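Local coordinates for protein epsin-2 (Saccharomyces cerevisiae, PDB 6ENR) that binds membranes enriched in phosphatidylinositol 3,5- and 4,5-bisphosphate through its N-terminal ENTH domain and is required for endocytosis and actin localization, at residues 22-27 / 60-65; 28-33 / 73-78; 37-42 / 80-85. All blocks are in the same frame, centred on the assembly; numbering follows the deposited sequence.

Contact 1 of 3, residues 22-27 / 60-65; sequences LVRDAT and DKRLND
Arg24 is the first residue of 22-27 to meet Arg62, and it does so mainly through its backbone. Arg24 O lies 3.0 Å from Arg62 NH1, a weak hydrogen bond with an N-H...O angle of only 122°, while Arg24 CG packs 3.9 Å from Arg62 NH2. The side chain of Arg24 then bends at chi3 and leads away, leaving Arg24 NE 6.2 Å from Arg62 NH2, two like charges out of contact. Farther on, Thr27 supplies the firmer bond: Arg62 NH1 donates to Thr27 OG1 over 2.8 Å at 150°. That hydroxyl sits between the backbone N and the carbonyl carbon of its own residue (chi1 64°), and Thr27 OG1 also gives its proton to Val23 O, 2.9 Å away. With the proton committed to its own segment, OG1 faces the arginine as an acceptor, and the case illustrates how one hydroxyl can bond back to its own segment and still receive a donor from another helix. Arg62 spans the gap because its chain is extended from CG to NE. A leucine here would probably leave Thr27 OG1 without its donor and 22-27 without this polar tie to helix 49-63. Within the ENTH helical domain, Val23 packs on Ile55 and Met58 of helix 49-63, and Thr27 and Arg62 both touch Ser76 of helix 70-86.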
loop_
_atom_site.group_PDB
_atom_site.type_symbol
_atom_site.label_atom_id
_atom_site.label_comp_id
_atom_site.label_asym_id
_atom_site.label_seq_id
_atom_site.Cartn_x
_atom_site.Cartn_y
_atom_site.Cartn_z
ATOM N N LEU A 22 -4.129 13.791 -1.767
ATOM C CA LEU A 22 -3.118 13.020 -2.422
ATOM C C LEU A 22 -3.302 11.504 -2.198
ATOM O O LEU A 22 -3.111 10.706 -3.175
ATOM C CB LEU A 22 -1.756 13.377 -1.890
ATOM C CG LEU A 22 -0.531 12.730 -2.433
ATOM C CD1 LEU A 22 -0.380 12.892 -3.931
ATOM C CD2 LEU A 22 0.690 13.361 -1.715
ATOM N N VAL A 23 -3.531 11.136 -0.933
ATOM C CA VAL A 23 -3.665 9.693 -0.546
ATOM C C VAL A 23 -4.998 9.136 -1.078
ATOM O O VAL A 23 -5.039 7.996 -1.552
ATOM C CB VAL A 23 -3.406 9.342 0.949
ATOM C CG1 VAL A 23 -4.522 9.766 1.879
ATOM C CG2 VAL A 23 -3.231 7.834 1.158
ATOM N N ARG A 24 -6.053 9.979 -1.072
ATOM C CA ARG A 24 -7.357 9.598 -1.656
ATOM C C ARG A 24 -7.225 9.394 -3.168
ATOM O O ARG A 24 -7.635 8.354 -3.742
ATOM C CB ARG A 24 -8.421 10.682 -1.248
ATOM C CG ARG A 24 -9.881 10.453 -1.686
ATOM C CD ARG A 24 -10.724 11.747 -1.557
ATOM N NE ARG A 24 -10.334 12.768 -2.568
ATOM C CZ ARG A 24 -10.844 14.003 -2.673
ATOM N NH1 ARG A 24 -11.790 14.425 -1.831
ATOM N NH2 ARG A 24 -10.413 14.827 -3.625
ATOM N N ASP A 25 -6.540 10.307 -3.863
ATOM C CA ASP A 25 -6.398 10.148 -5.308
ATOM C C ASP A 25 -5.533 8.974 -5.714
ATOM O O ASP A 25 -5.845 8.232 -6.704
ATOM C CB ASP A 25 -5.879 11.464 -5.907
ATOM C CG ASP A 25 -6.898 12.581 -5.823
ATOM O OD1 ASP A 25 -8.051 12.360 -5.398
ATOM O OD2 ASP A 25 -6.521 13.740 -6.156
ATOM N N ALA A 26 -4.491 8.743 -4.937
ATOM C CA ALA A 26 -3.551 7.660 -5.170
ATOM C C ALA A 26 -4.201 6.263 -5.091
ATOM O O ALA A 26 -3.654 5.341 -5.629
ATOM C CB ALA A 26 -2.421 7.722 -4.166
ATOM N N THR A 27 -5.319 6.164 -4.350
ATOM C CA THR A 27 -5.959 4.888 -4.022
ATOM C C THR A 27 -7.398 4.835 -4.490
ATOM O O THR A 27 -8.103 3.904 -4.131
ATOM C CB THR A 27 -5.848 4.597 -2.530
ATOM O OG1 THR A 27 -6.577 5.580 -1.796
ATOM C CG2 THR A 27 -4.389 4.603 -2.155
ATOM N N ASP A 60 -5.223 2.209 5.733
ATOM C CA ASP A 60 -5.888 1.191 6.564
ATOM C C ASP A 60 -7.301 0.965 6.084
ATOM O O ASP A 60 -7.721 -0.187 5.942
ATOM C CB ASP A 60 -5.859 1.696 8.013
ATOM C CG ASP A 60 -6.188 0.631 9.062
ATOM O OD1 ASP A 60 -6.206 -0.579 8.773
ATOM O OD2 ASP A 60 -6.457 1.102 10.221
ATOM N N LYS A 61 -8.071 2.046 5.850
ATOM C CA LYS A 61 -9.452 1.935 5.350
ATOM C C LYS A 61 -9.588 1.210 4.020
ATOM O O LYS A 61 -10.410 0.280 3.868
ATOM C CB LYS A 61 -10.137 3.323 5.254
ATOM C CG LYS A 61 -10.292 4.032 6.592
ATOM C CD LYS A 61 -10.590 5.535 6.393
ATOM C CE LYS A 61 -11.319 6.155 7.559
ATOM N NZ LYS A 61 -10.618 6.002 8.859
ATOM N N ARG A 62 -8.720 1.565 3.091
ATOM C CA ARG A 62 -8.717 1.008 1.795
ATOM C C ARG A 62 -8.190 -0.387 1.695
ATOM O O ARG A 62 -8.715 -1.179 0.887
ATOM C CB ARG A 62 -8.048 2.015 0.820
ATOM C CG ARG A 62 -9.068 3.071 0.550
ATOM C CD ARG A 62 -8.860 4.153 -0.443
ATOM N NE ARG A 62 -10.024 5.048 -0.420
ATOM C CZ ARG A 62 -10.187 6.109 -1.196
ATOM N NH1 ARG A 62 -9.269 6.452 -2.103
ATOM N NH2 ARG A 62 -11.283 6.843 -1.067
ATOM N N LEU A 63 -7.219 -0.741 2.530
ATOM C CA LEU A 63 -6.764 -2.149 2.554
ATOM C C LEU A 63 -7.818 -3.098 3.087
ATOM O O LEU A 63 -7.737 -4.290 2.863
ATOM C CB LEU A 63 -5.510 -2.293 3.371
ATOM C CG LEU A 63 -4.262 -1.689 2.725
ATOM C CD1 LEU A 63 -3.167 -1.547 3.753
ATOM C CD2 LEU A 63 -3.701 -2.523 1.599
ATOM N N ASN A 64 -8.740 -2.570 3.884
ATOM C CA ASN A 64 -9.799 -3.351 4.457
ATOM C C ASN A 64 -11.014 -3.472 3.551
ATOM O O ASN A 64 -12.030 -4.096 3.957
ATOM C CB ASN A 64 -10.173 -2.803 5.851
ATOM C CG ASN A 64 -9.218 -3.264 6.934
ATOM O OD1 ASN A 64 -9.301 -4.420 7.343
ATOM N ND2 ASN A 64 -8.223 -2.429 7.308
ATOM N N ASP A 65 -10.950 -2.938 2.313
ATOM C CA ASP A 65 -12.101 -3.030 1.434
ATOM C C ASP A 65 -12.186 -4.397 0.715
ATOM O O ASP A 65 -11.302 -5.229 0.792
ATOM C CB ASP A 65 -12.113 -1.904 0.420
ATOM C CG ASP A 65 -13.388 -1.159 0.432
ATOM O OD1 ASP A 65 -14.476 -1.798 0.236
ATOM O OD2 ASP A 65 -13.287 0.048 0.633
#

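Contact 2 of 3, residues 28-33 / 73-78; sequences ANDSRT and VAKSLT
Lys75 leaves helix 70-86 with its CB pointing toward loop 28-33, and beyond CG its chain runs out fully extended, which carries the ammonium group into the curve of the loop. Lys75 CD is the first atom to meet the loop, 3.2 Å from Ala28 O. Lys75 CE passes Ala28 O at 3.1 Å. At the tip, Lys75 NZ donates to Ala28 O over 3.0 Å, the donor tilted 28° from the carbonyl plane, and forms a salt bridge of 2.8 Å with Asp30 OD1. A further approach, to Arg32 O, is modelled implausibly short, and its exact geometry is doubtful. NZ comes to OD1 from above the carboxylate plane; the backbone N of Arg32 reaches Asp30 OD1 from the opposite face at 2.8 Å, closing an Asx turn. One carboxylate oxygen thus shapes the loop and takes the lysine, an instance of a charged tip being wrapped by backbone and side-chain oxygens together. Farther along, one water joins Thr33 OG1 to Thr78 OG1. The loop links helix 19-26 to helix 36-45, and the lysine ties it to helix 70-86, whose other sides pack on helix 49-63 through Ser76 and on Ile122 of helix 120-134 through Val73 and Leu77.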
loop_
_atom_site.group_PDB
_atom_site.type_symbol
_atom_site.label_atom_id
_atom_site.label_comp_id
_atom_site.label_asym_id
_atom_site.label_seq_id
_atom_site.Cartn_x
_atom_site.Cartn_y
_atom_site.Cartn_z
ATOM N N ALA A 28 -7.778 5.782 -5.365
ATOM C CA ALA A 28 -9.124 5.887 -5.868
ATOM C C ALA A 28 -9.530 4.661 -6.705
ATOM O O ALA A 28 -8.706 3.963 -7.325
ATOM C CB ALA A 28 -9.306 7.214 -6.679
ATOM N N ASN A 29 -10.833 4.433 -6.709
ATOM C CA ASN A 29 -11.439 3.299 -7.394
ATOM C C ASN A 29 -11.542 3.617 -8.873
ATOM O O ASN A 29 -12.610 4.040 -9.363
ATOM C CB ASN A 29 -12.869 3.001 -6.790
ATOM C CG ASN A 29 -13.499 1.741 -7.400
ATOM O OD1 ASN A 29 -12.763 0.913 -7.969
ATOM N ND2 ASN A 29 -14.830 1.595 -7.310
ATOM N N ASP A 30 -10.459 3.459 -9.607
ATOM C CA ASP A 30 -10.474 3.736 -11.036
ATOM C C ASP A 30 -9.300 2.977 -11.539
ATOM O O ASP A 30 -8.590 2.403 -10.728
ATOM C CB ASP A 30 -10.393 5.251 -11.320
ATOM C CG ASP A 30 -9.079 5.880 -10.897
ATOM O OD1 ASP A 30 -8.026 5.310 -11.169
ATOM O OD2 ASP A 30 -9.110 6.962 -10.290
ATOM N N SER A 31 -9.090 2.902 -12.850
ATOM C CA SER A 31 -8.013 2.097 -13.392
ATOM C C SER A 31 -6.642 2.763 -13.492
ATOM O O SER A 31 -5.708 2.085 -13.875
ATOM C CB SER A 31 -8.394 1.589 -14.809
ATOM O OG SER A 31 -8.663 2.698 -15.639
ATOM N N ARG A 32 -6.508 4.044 -13.157
ATOM C CA ARG A 32 -5.194 4.700 -13.156
ATOM C C ARG A 32 -4.386 4.114 -12.023
ATOM O O ARG A 32 -4.906 3.955 -10.928
ATOM C CB ARG A 32 -5.310 6.208 -12.872
ATOM C CG ARG A 32 -5.773 6.987 -14.055
ATOM C CD ARG A 32 -6.258 8.367 -13.657
ATOM N NE ARG A 32 -7.233 8.835 -14.645
ATOM C CZ ARG A 32 -6.946 9.273 -15.877
ATOM N NH1 ARG A 32 -5.692 9.314 -16.316
ATOM N NH2 ARG A 32 -7.934 9.679 -16.679
ATOM N N THR A 33 -3.132 3.809 -12.293
ATOM C CA THR A 33 -2.241 3.264 -11.292
ATOM C C THR A 33 -1.597 4.481 -10.673
ATOM O O THR A 33 -1.473 5.478 -11.333
ATOM C CB THR A 33 -1.217 2.315 -11.929
ATOM O OG1 THR A 33 -0.620 1.511 -10.917
ATOM C CG2 THR A 33 -0.127 3.066 -12.701
ATOM N N VAL A 73 -7.951 -1.701 -2.676
ATOM C CA VAL A 73 -6.946 -2.628 -2.146
ATOM C C VAL A 73 -5.677 -2.700 -2.943
ATOM O O VAL A 73 -4.589 -2.570 -2.366
ATOM C CB VAL A 73 -7.566 -4.013 -2.014
ATOM C CG1 VAL A 73 -6.587 -4.958 -1.326
ATOM C CG2 VAL A 73 -8.910 -3.913 -1.308
ATOM N N ALA A 74 -5.811 -2.968 -4.223
ATOM C CA ALA A 74 -4.672 -3.119 -5.116
ATOM C C ALA A 74 -3.798 -1.910 -5.073
ATOM O O ALA A 74 -2.598 -1.988 -4.905
ATOM C CB ALA A 74 -5.168 -3.364 -6.497
ATOM N N LYS A 75 -4.445 -0.730 -5.170
ATOM C CA LYS A 75 -3.677 0.524 -5.130
ATOM C C LYS A 75 -3.071 0.869 -3.794
ATOM O O LYS A 75 -1.907 1.320 -3.730
ATOM C CB LYS A 75 -4.535 1.694 -5.596
ATOM C CG LYS A 75 -4.985 1.577 -7.023
ATOM C CD LYS A 75 -5.627 2.934 -7.369
ATOM C CE LYS A 75 -6.110 2.953 -8.753
ATOM N NZ LYS A 75 -6.352 4.390 -9.058
ATOM N N SER A 76 -3.829 0.669 -2.726
ATOM C CA SER A 76 -3.277 0.783 -1.380
ATOM C C SER A 76 -2.036 -0.124 -1.161
ATOM O O SER A 76 -1.017 0.302 -0.557
ATOM C CB SER A 76 -4.362 0.489 -0.356
ATOM O OG SER A 76 -5.303 1.536 -0.352
ATOM N N LEU A 77 -2.113 -1.345 -1.695
ATOM C CA LEU A 77 -0.964 -2.225 -1.660
ATOM C C LEU A 77 0.212 -1.678 -2.413
ATOM O O LEU A 77 1.355 -1.837 -1.926
ATOM C CB LEU A 77 -1.251 -3.641 -2.165
ATOM C CG LEU A 77 -1.883 -4.618 -1.183
ATOM C CD1 LEU A 77 -2.154 -5.906 -1.895
ATOM C CD2 LEU A 77 -0.964 -4.867 -0.012
ATOM N N THR A 78 -0.024 -1.087 -3.593
ATOM C CA THR A 78 1.088 -0.476 -4.353
ATOM C C THR A 78 1.754 0.623 -3.528
ATOM O O THR A 78 3.027 0.753 -3.501
ATOM C CB THR A 78 0.598 0.097 -5.696
ATOM O OG1 THR A 78 -0.015 -0.976 -6.449
ATOM C CG2 THR A 78 1.791 0.671 -6.530
HETATM O O HOH W 1 -1.780 -0.158 -8.347
#

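Contact 3 of 3, residues 37-42 / 80-85; sequences DTLDDL and LDYLVR
Leu39 and Tyr82 form the close-packed heart of this helix crossing. Leu39 CB stands over the centre of the Tyr82 ring, 3.6 Å from the centroid and 10° off the ring normal, a CH-pi contact made almost squarely onto the face. Leu39 CD1 reaches Tyr82 CD1 at 3.9 Å, and Leu39 O approaches Tyr82 CE2 at 3.5 Å. With CG anti to its backbone N (chi1 -168°), the Tyr82 side chain reaches across to helix 36-45, bringing one ring face under Leu39 and the hydroxyl to Asp40. Deeper in, the packing is slacker: Leu83 CD2 comes within 4.2 Å of Leu42 CB, and both residues are buried against helix 49-63, Leu42 on Ile55 and Leu83 on Leu59. The more exposed side is polar. There Tyr82 OH, at the rim of the ring, donates to Asp40 OD1 over 2.7 Å, using the anti lone pair of that oxygen. Carboxylate and ring stand nearly perpendicular, and Asp40 OD2 is held by Gln44. The axes of the two segments approach to 9.6 Å and cross at -47°. A single tyrosine therefore does two jobs, its face apolar and its hydroxyl polar: the ring face covers Leu39 CB, while the short bond fixes the hydroxyl at the partly exposed edge and is likely to lend some stability to the negative charge of the aspartate.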
loop_
_atom_site.group_PDB
_atom_site.type_symbol
_atom_site.label_atom_id
_atom_site.label_comp_id
_atom_site.label_asym_id
_atom_site.label_seq_id
_atom_site.Cartn_x
_atom_site.Cartn_y
_atom_site.Cartn_z
ATOM N N ASP A 37 5.221 10.074 -9.335
ATOM C CA ASP A 37 5.256 11.409 -8.818
ATOM C C ASP A 37 4.538 11.370 -7.451
ATOM O O ASP A 37 5.037 11.851 -6.454
ATOM C CB ASP A 37 4.532 12.394 -9.772
ATOM C CG ASP A 37 5.247 12.589 -11.121
ATOM O OD1 ASP A 37 6.327 11.980 -11.334
ATOM O OD2 ASP A 37 4.710 13.327 -11.990
ATOM N N THR A 38 3.369 10.752 -7.461
ATOM C CA THR A 38 2.462 10.645 -6.301
ATOM C C THR A 38 3.069 9.779 -5.201
ATOM O O THR A 38 2.972 10.142 -4.038
ATOM C CB THR A 38 1.119 10.016 -6.774
ATOM O OG1 THR A 38 0.467 10.960 -7.633
ATOM C CG2 THR A 38 0.210 9.643 -5.621
ATOM N N LEU A 39 3.623 8.630 -5.585
ATOM C CA LEU A 39 4.271 7.691 -4.605
ATOM C C LEU A 39 5.438 8.383 -3.924
ATOM O O LEU A 39 5.537 8.404 -2.682
ATOM C CB LEU A 39 4.748 6.448 -5.299
ATOM C CG LEU A 39 3.587 5.551 -5.847
ATOM C CD1 LEU A 39 4.170 4.490 -6.709
ATOM C CD2 LEU A 39 2.802 4.827 -4.766
ATOM N N ASP A 40 6.278 9.056 -4.706
ATOM C CA ASP A 40 7.393 9.760 -4.067
ATOM C C ASP A 40 6.989 10.951 -3.169
ATOM O O ASP A 40 7.591 11.127 -2.118
ATOM C CB ASP A 40 8.481 10.141 -5.051
ATOM C CG ASP A 40 9.841 10.155 -4.337
ATOM O OD1 ASP A 40 10.372 9.042 -3.877
ATOM O OD2 ASP A 40 10.279 11.252 -4.111
ATOM N N ASP A 41 5.875 11.634 -3.465
ATOM C CA ASP A 41 5.427 12.702 -2.601
ATOM C C ASP A 41 4.901 12.087 -1.280
ATOM O O ASP A 41 5.259 12.509 -0.193
ATOM C CB ASP A 41 4.355 13.455 -3.368
ATOM C CG ASP A 41 4.020 14.810 -2.783
ATOM O OD1 ASP A 41 4.652 15.337 -1.824
ATOM O OD2 ASP A 41 3.086 15.383 -3.351
ATOM N N LEU A 42 4.095 11.047 -1.377
ATOM C CA LEU A 42 3.684 10.254 -0.195
ATOM C C LEU A 42 4.835 9.842 0.639
ATOM O O LEU A 42 4.842 10.061 1.859
ATOM C CB LEU A 42 2.820 9.069 -0.538
ATOM C CG LEU A 42 1.440 9.528 -1.089
ATOM C CD1 LEU A 42 0.847 8.378 -1.844
ATOM C CD2 LEU A 42 0.446 9.924 0.006
ATOM N N LEU A 80 1.679 0.917 -0.284
ATOM C CA LEU A 80 2.361 0.390 0.862
ATOM C C LEU A 80 3.761 -0.180 0.467
ATOM O O LEU A 80 4.772 0.057 1.136
ATOM C CB LEU A 80 1.443 -0.626 1.505
ATOM C CG LEU A 80 1.545 -0.963 2.944
ATOM C CD1 LEU A 80 1.615 0.271 3.829
ATOM C CD2 LEU A 80 0.411 -1.920 3.304
ATOM N N ASP A 81 3.759 -0.892 -0.647
ATOM C CA ASP A 81 4.937 -1.487 -1.191
ATOM C C ASP A 81 6.003 -0.408 -1.407
ATOM O O ASP A 81 7.178 -0.646 -1.106
ATOM C CB ASP A 81 4.612 -2.183 -2.545
ATOM C CG ASP A 81 5.571 -3.321 -2.894
ATOM O OD1 ASP A 81 6.039 -4.003 -1.977
ATOM O OD2 ASP A 81 5.831 -3.578 -4.089
ATOM N N TYR A 82 5.610 0.770 -1.906
ATOM C CA TYR A 82 6.527 1.881 -2.142
ATOM C C TYR A 82 6.997 2.476 -0.806
ATOM O O TYR A 82 8.171 2.656 -0.586
ATOM C CB TYR A 82 5.877 2.964 -3.022
ATOM C CG TYR A 82 6.848 3.975 -3.541
ATOM C CD1 TYR A 82 7.513 3.761 -4.766
ATOM C CD2 TYR A 82 7.107 5.139 -2.855
ATOM C CE1 TYR A 82 8.427 4.706 -5.273
ATOM C CE2 TYR A 82 8.038 6.039 -3.313
ATOM C CZ TYR A 82 8.691 5.791 -4.549
ATOM O OH TYR A 82 9.588 6.671 -4.969
ATOM N N LEU A 83 6.067 2.710 0.122
ATOM C CA LEU A 83 6.433 3.304 1.397
ATOM C C LEU A 83 7.406 2.461 2.209
ATOM O O LEU A 83 8.281 2.983 2.925
ATOM C CB LEU A 83 5.166 3.609 2.196
ATOM C CG LEU A 83 4.265 4.706 1.690
ATOM C CD1 LEU A 83 3.063 4.797 2.600
ATOM C CD2 LEU A 83 4.953 6.044 1.515
ATOM N N VAL A 84 7.229 1.160 2.218
ATOM C CA VAL A 84 8.145 0.338 3.013
ATOM C C VAL A 84 9.599 0.398 2.552
ATOM O O VAL A 84 10.517 0.203 3.355
ATOM C CB VAL A 84 7.681 -1.112 3.147
ATOM C CG1 VAL A 84 6.332 -1.198 3.830
ATOM C CG2 VAL A 84 7.810 -1.865 1.880
ATOM N N ARG A 85 9.809 0.741 1.283
ATOM C CA ARG A 85 11.186 1.001 0.766
ATOM C C ARG A 85 11.645 2.419 0.806
ATOM O O ARG A 85 12.784 2.693 1.237
ATOM C CB ARG A 85 11.235 0.552 -0.682
ATOM C CG ARG A 85 10.762 -0.812 -0.914
ATOM C CD ARG A 85 10.498 -1.025 -2.405
ATOM N NE ARG A 85 10.596 -2.426 -2.772
ATOM C CZ ARG A 85 9.686 -3.351 -2.537
ATOM N NH1 ARG A 85 8.541 -3.043 -1.950
ATOM N NH2 ARG A 85 9.920 -4.617 -2.899
#

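From the N terminus, helix 19-26 is the first element to be tied back: contact 1 closes a loop of 32 residues by joining 22-27 to 60-65, on helix 49-63. The loop that follows, 28-33, is held to helix 70-86 in contact 2, across 39 intervening residues, and helix 36-45 is held farther along that same helix in contact 3, across 37. No contact nests within another; all three cross, their first segments following in order and their second segments likewise. Contacts 1 and 2 meet directly where Arg62 CB packs against Ser76 OG, whereas contacts 2 and 3 share helix 70-86, which thus gathers the N-terminal part of the ENTH domain.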